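Local atomic coordinates of cytochrome c' (Rubrivivax gelatinosus, PDB entry 2J8W), a protein that carries a covalently bound, high-spin heme c whose iron has no sixth ligand, and has electron transfer activity, although its exact role is not known. Residues D7-E10 with Y11-S14; A27-Q31 with G32-F36; A42-I45 with A46-S49. One frame throughout, in Å; residues are numbered along the deposited sequence.

Contact 1. Residues D7-E10 with Y11-S14; sequences DAIE and YRQS. With HEC (heme c), chain C.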
loop_
_atom_site.group_PDB
_atom_site.type_symbol
_atom_site.label_atom_id
_atom_site.label_comp_id
_atom_site.label_asym_id
_atom_site.label_seq_id
_atom_site.Cartn_x
_atom_site.Cartn_y
_atom_site.Cartn_z
ATOM N N ASP A 7 -7.183 -13.018 -3.852
ATOM C CA ASP A 7 -5.974 -12.283 -3.542
ATOM C C ASP A 7 -5.849 -10.995 -4.360
ATOM O O ASP A 7 -5.414 -9.966 -3.865
ATOM C CB ASP A 7 -4.737 -13.155 -3.732
ATOM C CG ASP A 7 -4.700 -14.344 -2.812
ATOM O OD1 ASP A 7 -5.367 -14.308 -1.755
ATOM O OD2 ASP A 7 -3.982 -15.316 -3.168
ATOM N N ALA A 8 -6.156 -11.068 -5.652
ATOM C CA ALA A 8 -6.121 -9.878 -6.516
ATOM C C ALA A 8 -7.111 -8.837 -6.031
ATOM O O ALA A 8 -6.826 -7.648 -5.986
ATOM C CB ALA A 8 -6.388 -10.264 -7.945
ATOM N N ILE A 9 -8.308 -9.289 -5.664
ATOM C CA ILE A 9 -9.316 -8.377 -5.178
ATOM C C ILE A 9 -8.863 -7.685 -3.896
ATOM O O ILE A 9 -8.980 -6.464 -3.764
ATOM C CB ILE A 9 -10.659 -9.121 -4.960
ATOM C CG1 ILE A 9 -11.195 -9.644 -6.318
ATOM C CG2 ILE A 9 -11.618 -8.185 -4.286
ATOM C CD1 ILE A 9 -12.354 -10.674 -6.253
ATOM N N GLU A 10 -8.428 -8.460 -2.921
ATOM C CA GLU A 10 -8.035 -7.839 -1.659
ATOM C C GLU A 10 -6.854 -6.897 -1.888
ATOM O O GLU A 10 -6.728 -5.862 -1.230
ATOM C CB GLU A 10 -7.665 -8.901 -0.640
ATOM C CG GLU A 10 -8.808 -9.751 -0.101
ATOM C CD GLU A 10 -8.299 -10.652 1.030
ATOM O OE1 GLU A 10 -8.148 -10.142 2.146
ATOM O OE2 GLU A 10 -7.976 -11.826 0.823
ATOM N N TYR A 11 -5.945 -7.262 -2.797
ATOM C CA TYR A 11 -4.773 -6.418 -3.107
ATOM C C TYR A 11 -5.206 -5.105 -3.693
ATOM O O TYR A 11 -4.763 -4.046 -3.243
ATOM C CB TYR A 11 -3.908 -7.169 -4.099
ATOM C CG TYR A 11 -2.667 -6.432 -4.550
ATOM C CD1 TYR A 11 -1.438 -6.666 -3.939
ATOM C CD2 TYR A 11 -2.705 -5.564 -5.623
ATOM C CE1 TYR A 11 -0.263 -6.020 -4.382
ATOM C CE2 TYR A 11 -1.547 -4.918 -6.074
ATOM C CZ TYR A 11 -0.355 -5.128 -5.442
ATOM O OH TYR A 11 0.764 -4.482 -5.900
ATOM N N ARG A 12 -6.078 -5.113 -4.705
ATOM C CA ARG A 12 -6.434 -3.844 -5.325
ATOM C C ARG A 12 -7.236 -2.979 -4.352
ATOM O O ARG A 12 -7.030 -1.758 -4.284
ATOM C CB ARG A 12 -7.181 -4.083 -6.639
ATOM C CG ARG A 12 -8.596 -4.673 -6.554
ATOM C CD ARG A 12 -8.889 -5.486 -7.794
ATOM N NE ARG A 12 -10.313 -5.859 -7.844
ATOM C CZ ARG A 12 -10.784 -6.817 -8.634
ATOM N NH1 ARG A 12 -9.947 -7.495 -9.390
ATOM N NH2 ARG A 12 -12.088 -7.094 -8.710
ATOM N N GLN A 13 -8.137 -3.583 -3.582
ATOM C CA GLN A 13 -8.841 -2.818 -2.571
ATOM C C GLN A 13 -7.892 -2.177 -1.591
ATOM O O GLN A 13 -8.065 -1.008 -1.229
ATOM C CB GLN A 13 -9.833 -3.730 -1.829
ATOM C CG GLN A 13 -11.033 -4.163 -2.686
ATOM C CD GLN A 13 -11.881 -5.242 -2.055
ATOM O OE1 GLN A 13 -11.469 -5.890 -1.081
ATOM N NE2 GLN A 13 -13.078 -5.431 -2.597
ATOM N N SER A 14 -6.939 -2.949 -1.108
ATOM C CA SER A 14 -5.947 -2.451 -0.160
ATOM C C SER A 14 -5.163 -1.290 -0.757
ATOM O O SER A 14 -4.943 -0.279 -0.086
ATOM C CB SER A 14 -5.018 -3.598 0.211
ATOM O OG SER A 14 -5.686 -4.590 0.979
HETATM FE FE HEC C . -10.876 3.606 -6.981
HETATM C CHA HEC C . -12.193 0.974 -5.212
HETATM C CHB HEC C . -10.259 5.241 -4.096
HETATM C CHC HEC C . -8.859 5.837 -8.654
HETATM C CHD HEC C . -11.365 1.894 -9.897
HETATM N NA HEC C . -11.149 3.166 -5.040
HETATM C C1A HEC C . -11.765 2.059 -4.482
HETATM C C2A HEC C . -11.870 2.211 -3.055
HETATM C C3A HEC C . -11.332 3.403 -2.742
HETATM C C4A HEC C . -10.861 4.002 -3.977
HETATM C CMA HEC C . -11.148 4.037 -1.362
HETATM C CAA HEC C . -12.500 1.200 -2.101
HETATM C CBA HEC C . -11.501 0.170 -1.636
HETATM C CGA HEC C . -12.187 -0.715 -0.549
HETATM O O1A HEC C . -13.299 -0.397 -0.024
HETATM O O2A HEC C . -11.685 -1.808 -0.140
HETATM N NB HEC C . -9.704 5.221 -6.476
HETATM C C1B HEC C . -9.744 5.788 -5.242
HETATM C C2B HEC C . -9.054 7.054 -5.305
HETATM C C3B HEC C . -8.644 7.220 -6.568
HETATM C C4B HEC C . -9.044 6.059 -7.329
HETATM C CMB HEC C . -8.871 8.049 -4.147
HETATM C CAB HEC C . -7.852 8.374 -7.160
HETATM C CBB HEC C . -6.737 8.910 -6.448
HETATM N NC HEC C . -10.213 3.791 -8.837
HETATM C C1C HEC C . -9.431 4.806 -9.370
HETATM C C2C HEC C . -9.321 4.698 -10.805
HETATM C C3C HEC C . -10.011 3.586 -11.160
HETATM C C4C HEC C . -10.604 3.025 -9.950
HETATM C CMC HEC C . -8.520 5.653 -11.690
HETATM C CAC HEC C . -10.208 2.980 -12.586
HETATM C CBC HEC C . -9.303 3.263 -13.596
HETATM N ND HEC C . -11.630 1.756 -7.468
HETATM C C1D HEC C . -11.799 1.284 -8.772
HETATM C C2D HEC C . -12.503 0.022 -8.733
HETATM C C3D HEC C . -12.737 -0.262 -7.328
HETATM C C4D HEC C . -12.169 0.848 -6.574
HETATM C CMD HEC C . -12.909 -0.824 -9.922
HETATM C CAD HEC C . -13.373 -1.487 -6.736
HETATM C CBD HEC C . -12.267 -2.501 -6.396
HETATM C CGD HEC C . -12.894 -3.785 -5.870
HETATM O O1D HEC C . -12.469 -4.869 -6.332
HETATM O O2D HEC C . -13.782 -3.729 -4.945
#

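Contact 2. Residues A27-Q31 with G32-F36; sequences AAMAQ and GKAPF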
loop_
_atom_site.group_PDB
_atom_site.type_symbol
_atom_site.label_atom_id
_atom_site.label_comp_id
_atom_site.label_asym_id
_atom_site.label_seq_id
_atom_site.Cartn_x
_atom_site.Cartn_y
_atom_site.Cartn_z
ATOM N N ALA A 27 -4.999 16.520 -0.465
ATOM C CA ALA A 27 -6.207 17.274 -0.766
ATOM C C ALA A 27 -6.556 18.200 0.384
ATOM O O ALA A 27 -7.015 19.302 0.150
ATOM C CB ALA A 27 -7.358 16.326 -1.119
ATOM N N ALA A 28 -6.380 17.741 1.619
ATOM C CA ALA A 28 -6.682 18.594 2.779
ATOM C C ALA A 28 -5.855 19.864 2.768
ATOM O O ALA A 28 -6.337 20.947 3.108
ATOM C CB ALA A 28 -6.538 17.832 4.061
ATOM N N MET A 29 -4.587 19.748 2.387
ATOM C CA MET A 29 -3.751 20.940 2.252
ATOM C C MET A 29 -4.220 21.813 1.056
ATOM O O MET A 29 -4.333 23.026 1.167
ATOM C CB MET A 29 -2.287 20.582 2.076
ATOM C CG MET A 29 -1.672 20.060 3.332
ATOM S SD MET A 29 0.077 19.640 3.062
ATOM C CE MET A 29 0.577 19.176 4.776
ATOM N N ALA A 30 -4.547 21.188 -0.067
ATOM C CA ALA A 30 -4.969 21.930 -1.251
ATOM C C ALA A 30 -6.243 22.701 -0.960
ATOM O O ALA A 30 -6.415 23.815 -1.477
ATOM C CB ALA A 30 -5.170 21.008 -2.441
ATOM N N GLN A 31 -7.133 22.130 -0.145
ATOM C CA GLN A 31 -8.417 22.744 0.203
ATOM C C GLN A 31 -8.268 23.749 1.323
ATOM O O GLN A 31 -9.231 24.409 1.720
ATOM C CB GLN A 31 -9.365 21.692 0.677
ATOM C CG GLN A 31 -9.801 20.756 -0.314
ATOM C CD GLN A 31 -10.414 19.529 0.313
ATOM O OE1 GLN A 31 -10.720 19.504 1.514
ATOM N NE2 GLN A 31 -10.607 18.505 -0.488
ATOM N N GLY A 32 -7.096 23.857 1.907
ATOM C CA GLY A 32 -6.922 24.792 3.005
ATOM C C GLY A 32 -7.532 24.310 4.314
ATOM O O GLY A 32 -7.833 25.112 5.168
ATOM N N LYS A 33 -7.666 23.004 4.507
ATOM C CA LYS A 33 -8.172 22.432 5.760
ATOM C C LYS A 33 -7.028 22.155 6.739
ATOM O O LYS A 33 -7.270 21.984 7.929
ATOM C CB LYS A 33 -8.929 21.129 5.518
ATOM C CG LYS A 33 -9.997 21.162 4.426
ATOM C CD LYS A 33 -11.050 22.156 4.719
ATOM C CE LYS A 33 -12.097 22.276 3.566
ATOM N NZ LYS A 33 -12.733 20.985 3.165
ATOM N N ALA A 34 -5.797 22.078 6.223
ATOM C CA ALA A 34 -4.569 21.858 6.996
ATOM C C ALA A 34 -3.544 22.830 6.451
ATOM O O ALA A 34 -3.528 23.050 5.252
ATOM C CB ALA A 34 -4.064 20.414 6.831
ATOM N N PRO A 35 -2.655 23.349 7.316
ATOM C CA PRO A 35 -1.601 24.227 6.790
ATOM C C PRO A 35 -0.741 23.509 5.767
ATOM O O PRO A 35 -0.468 22.314 5.872
ATOM C CB PRO A 35 -0.820 24.646 8.017
ATOM C CG PRO A 35 -1.750 24.404 9.165
ATOM C CD PRO A 35 -2.630 23.255 8.785
ATOM N N PHE A 36 -0.304 24.253 4.768
ATOM C CA PHE A 36 0.553 23.702 3.751
ATOM C C PHE A 36 1.950 23.459 4.285
ATOM O O PHE A 36 2.551 24.349 4.856
ATOM C CB PHE A 36 0.582 24.599 2.530
ATOM C CG PHE A 36 1.434 24.103 1.409
ATOM C CD1 PHE A 36 1.131 22.921 0.755
ATOM C CD2 PHE A 36 2.553 24.818 0.946
ATOM C CE1 PHE A 36 1.898 22.456 -0.295
ATOM C CE2 PHE A 36 3.301 24.358 -0.120
ATOM C CZ PHE A 36 2.981 23.190 -0.730
HETATM O O HOH W 1 -2.968 24.531 2.963
#

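Contact 3. Residues A42-I45 with A46-S49; sequences AENI and ALVS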
loop_
_atom_site.group_PDB
_atom_site.type_symbol
_atom_site.label_atom_id
_atom_site.label_comp_id
_atom_site.label_asym_id
_atom_site.label_seq_id
_atom_site.Cartn_x
_atom_site.Cartn_y
_atom_site.Cartn_z
ATOM N N ALA A 42 4.925 16.612 -0.338
ATOM C CA ALA A 42 5.757 15.865 -1.251
ATOM C C ALA A 42 5.841 14.388 -0.835
ATOM O O ALA A 42 5.820 13.484 -1.679
ATOM C CB ALA A 42 7.187 16.496 -1.341
ATOM N N GLU A 43 5.979 14.134 0.451
ATOM C CA GLU A 43 6.060 12.756 0.947
ATOM C C GLU A 43 4.765 11.988 0.633
ATOM O O GLU A 43 4.788 10.834 0.201
ATOM C CB GLU A 43 6.342 12.714 2.445
ATOM C CG GLU A 43 7.743 13.180 2.815
ATOM C CD GLU A 43 7.910 13.407 4.309
ATOM O OE1 GLU A 43 6.972 13.476 5.109
ATOM O OE2 GLU A 43 9.086 13.622 4.696
ATOM N N ASN A 44 3.629 12.613 0.871
ATOM C CA ASN A 44 2.360 11.960 0.592
ATOM C C ASN A 44 2.144 11.785 -0.902
ATOM O O ASN A 44 1.628 10.751 -1.326
ATOM C CB ASN A 44 1.212 12.695 1.284
ATOM C CG ASN A 44 1.187 12.419 2.752
ATOM O OD1 ASN A 44 1.170 11.259 3.159
ATOM N ND2 ASN A 44 1.174 13.466 3.576
ATOM N N ILE A 45 2.538 12.765 -1.702
ATOM C CA ILE A 45 2.482 12.628 -3.140
ATOM C C ILE A 45 3.345 11.495 -3.668
ATOM O O ILE A 45 2.919 10.720 -4.510
ATOM C CB ILE A 45 2.816 13.963 -3.836
ATOM C CG1 ILE A 45 1.668 14.948 -3.632
ATOM C CG2 ILE A 45 3.077 13.755 -5.292
ATOM C CD1 ILE A 45 2.052 16.387 -4.083
ATOM N N ALA A 46 4.544 11.378 -3.114
ATOM C CA ALA A 46 5.445 10.311 -3.534
ATOM C C ALA A 46 4.823 8.948 -3.246
ATOM O O ALA A 46 4.930 8.016 -4.055
ATOM C CB ALA A 46 6.805 10.446 -2.876
ATOM N N LEU A 47 4.169 8.813 -2.097
ATOM C CA LEU A 47 3.488 7.573 -1.759
ATOM C C LEU A 47 2.308 7.315 -2.699
ATOM O O LEU A 47 2.143 6.203 -3.171
ATOM C CB LEU A 47 2.960 7.577 -0.298
ATOM C CG LEU A 47 3.925 7.293 0.850
ATOM C CD1 LEU A 47 3.384 7.591 2.239
ATOM C CD2 LEU A 47 4.321 5.819 0.788
ATOM N N VAL A 48 1.509 8.340 -2.970
ATOM C CA VAL A 48 0.420 8.185 -3.942
ATOM C C VAL A 48 0.968 7.704 -5.266
ATOM O O VAL A 48 0.437 6.804 -5.880
ATOM C CB VAL A 48 -0.391 9.494 -4.082
ATOM C CG1 VAL A 48 -1.335 9.404 -5.261
ATOM C CG2 VAL A 48 -1.146 9.802 -2.789
ATOM N N SER A 49 2.039 8.322 -5.724
ATOM C CA SER A 49 2.614 7.940 -7.003
ATOM C C SER A 49 3.054 6.483 -7.023
ATOM O O SER A 49 2.723 5.729 -7.938
ATOM C CB SER A 49 3.777 8.867 -7.339
ATOM O OG SER A 49 4.280 8.536 -8.626
#

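Contact 1. Residues D7-E10 with Y11-S14
Arg12 and Gln13 each send a side chain past Ile9 to the same heme c propionate, one to each oxygen. The two stronger heme bonds are nearly straight. Arg12 NE gives its hydrogen to HEC O1D at 2.8 Å (163° at the hydrogen), with the carboxylate lying at the edge of the guanidinium, and NH2 adds a weak, more bent bond to the same oxygen. Gln13 NE2 reaches HEC O2D at 3.0 Å and 175°. Arg12 CG is placed between its own backbone N and carbonyl carbon (chi1 69°); from there the extended chain runs alongside Ile9. With an alanine here instead of Arg12, O1D is likely to lose its strongest partner from this turn and the propionate to turn more freely. Apolar contact comes from the two branches of Ile9, whose forked side chain suits this place: CG1 lies over one face of the guanidinium, 3.6 Å from Arg12 NH2, and CG2 sits 3.5 Å from Gln13 NE2, beside the amide. Backbone bonds join each residue to the fourth before it. At the last of them Glu10 O is gripped twice, by Ser14 N and by Ser14 OG (2.8 Å), which come from opposite faces of its carbonyl plane; the short serine side chain sets OG beside its own backbone N, facing the carbonyl one turn back. Around this turn of helix 5-30, the loop after helix 38-52 also binds the guanidinium, NH1 through Ala58 O and NH2 through Thr63 O and Thr69 OG1, while Tyr11 OH bonds His22 on helix 5-30 of the second subunit.

Contact 2. Residues A27-Q31 with G32-F36
A Schellman motif ends helix 5-30 here, closed by Gly32 and Lys33 bonding back into the last turn. Lys33 N reaches Ala28 O at 2.8 Å, nearly head-on to the carbonyl, while Gly32 N bonds Met29 O at 3.0 Å from well above the plane of that carbonyl. Gly32 has a positive phi (76°), and a side chain there would be pressed against Gln31 O, so glycine fits the turn. Ala34 N adds a weak bond to Ala28 O. Water 1 donates to Met29 O (2.7 Å) and to Ala34 O (2.8 Å), tying the departing chain to the helix end. On one flank the lysine chain, bent at chi2 and chi4, curls back over Gln31 CB and places NZ 3.0 Å from Gln31 OE1, above the amide plane. On another, the extended Met29 chain reaches toward Pro35 and Phe36: its CE lies 3.5 Å from Pro35 O, and SD comes within 4.1 Å of Phe36 CD1, an oblique Met-aromatic contact in which the two side chains cross at about a right angle. Phe36 in turn meets Phe105 edge-to-face. Chemically, the last carbonyls of the helix are taken up by the turn, Ala28 O by Lys33 N and Met29 O by Gly32 N and the water, while the thioether and the ring add an apolar contact between the helix end and the outgoing loop.

Contact 3. Residues A42-I45 with A46-S49
Val48 has CG1 anti to its backbone N (chi1 169°), which turns CG2 back along the helix to within 3.3 Å of Asn44 O, beside the bond that the same oxygen accepts from Val48 N at 2.9 Å. Ser49 shares that rotamer: with OG anti to the backbone N (chi1 -177°), the hydroxyl swings away from the preceding turn, and OG stands 4.9 Å from Ile45 O. Of the side chain, only CB approaches that carbonyl, at 3.5 Å, while Ser49 N bonds Ile45 O at 2.8 Å. The hydroxyl instead pairs with Asp97 OD2 on helix 79-102, and this explains a small polar residue at a buried place. Two further bonds, Ala46 N to Ala42 O at 2.9 Å and Leu47 N to Glu43 O at 3.1 Å, complete an unbroken run of alpha-helical bonds. Ala46 suits the outer side of the helix, since its one methyl carbon, CB, rests 3.4 Å from Ala42 O and carries nothing further into solvent. Together these residues form the middle of helix 38-52, one of the four long helices of the cytochrome c' bundle, the others being 5-30, 79-102 and 105-126. The beta-branched Ile45 and Val48 face the bundle interior: Ile45 packs on Val26 of helix 5-30, and both put bulk close to the backbone, against Leu96 of helix 79-102. Leu47 meets Thr50 of the second subunit. Asn44 brings a polar group into the interior, and its OD1 is hydrogen-bonded to His22 ND1 of helix 5-30. Glu43, on the exposed side, forms a salt bridge through OE2 with Lys39 NZ, one turn earlier on the same helix.

Contacts 1 and 2 lie near opposite ends of helix 5-30, their centres 29 Å apart, on opposite sides of the chain's centre; contact 3 follows on helix 38-52, its nearest atoms about 6 Å from contact 2 and about 10 Å from contact 1. Their distance from the heme sets them apart. Contact 1 binds a propionate directly, the Val48 side chain of contact 3 comes within about 6 Å of a heme, and the Gln31 side chain of contact 2 stays about 11 Å off. His22 is a common partner of contacts 1 and 3, in the second subunit for Tyr11 and in the same chain for Asn44.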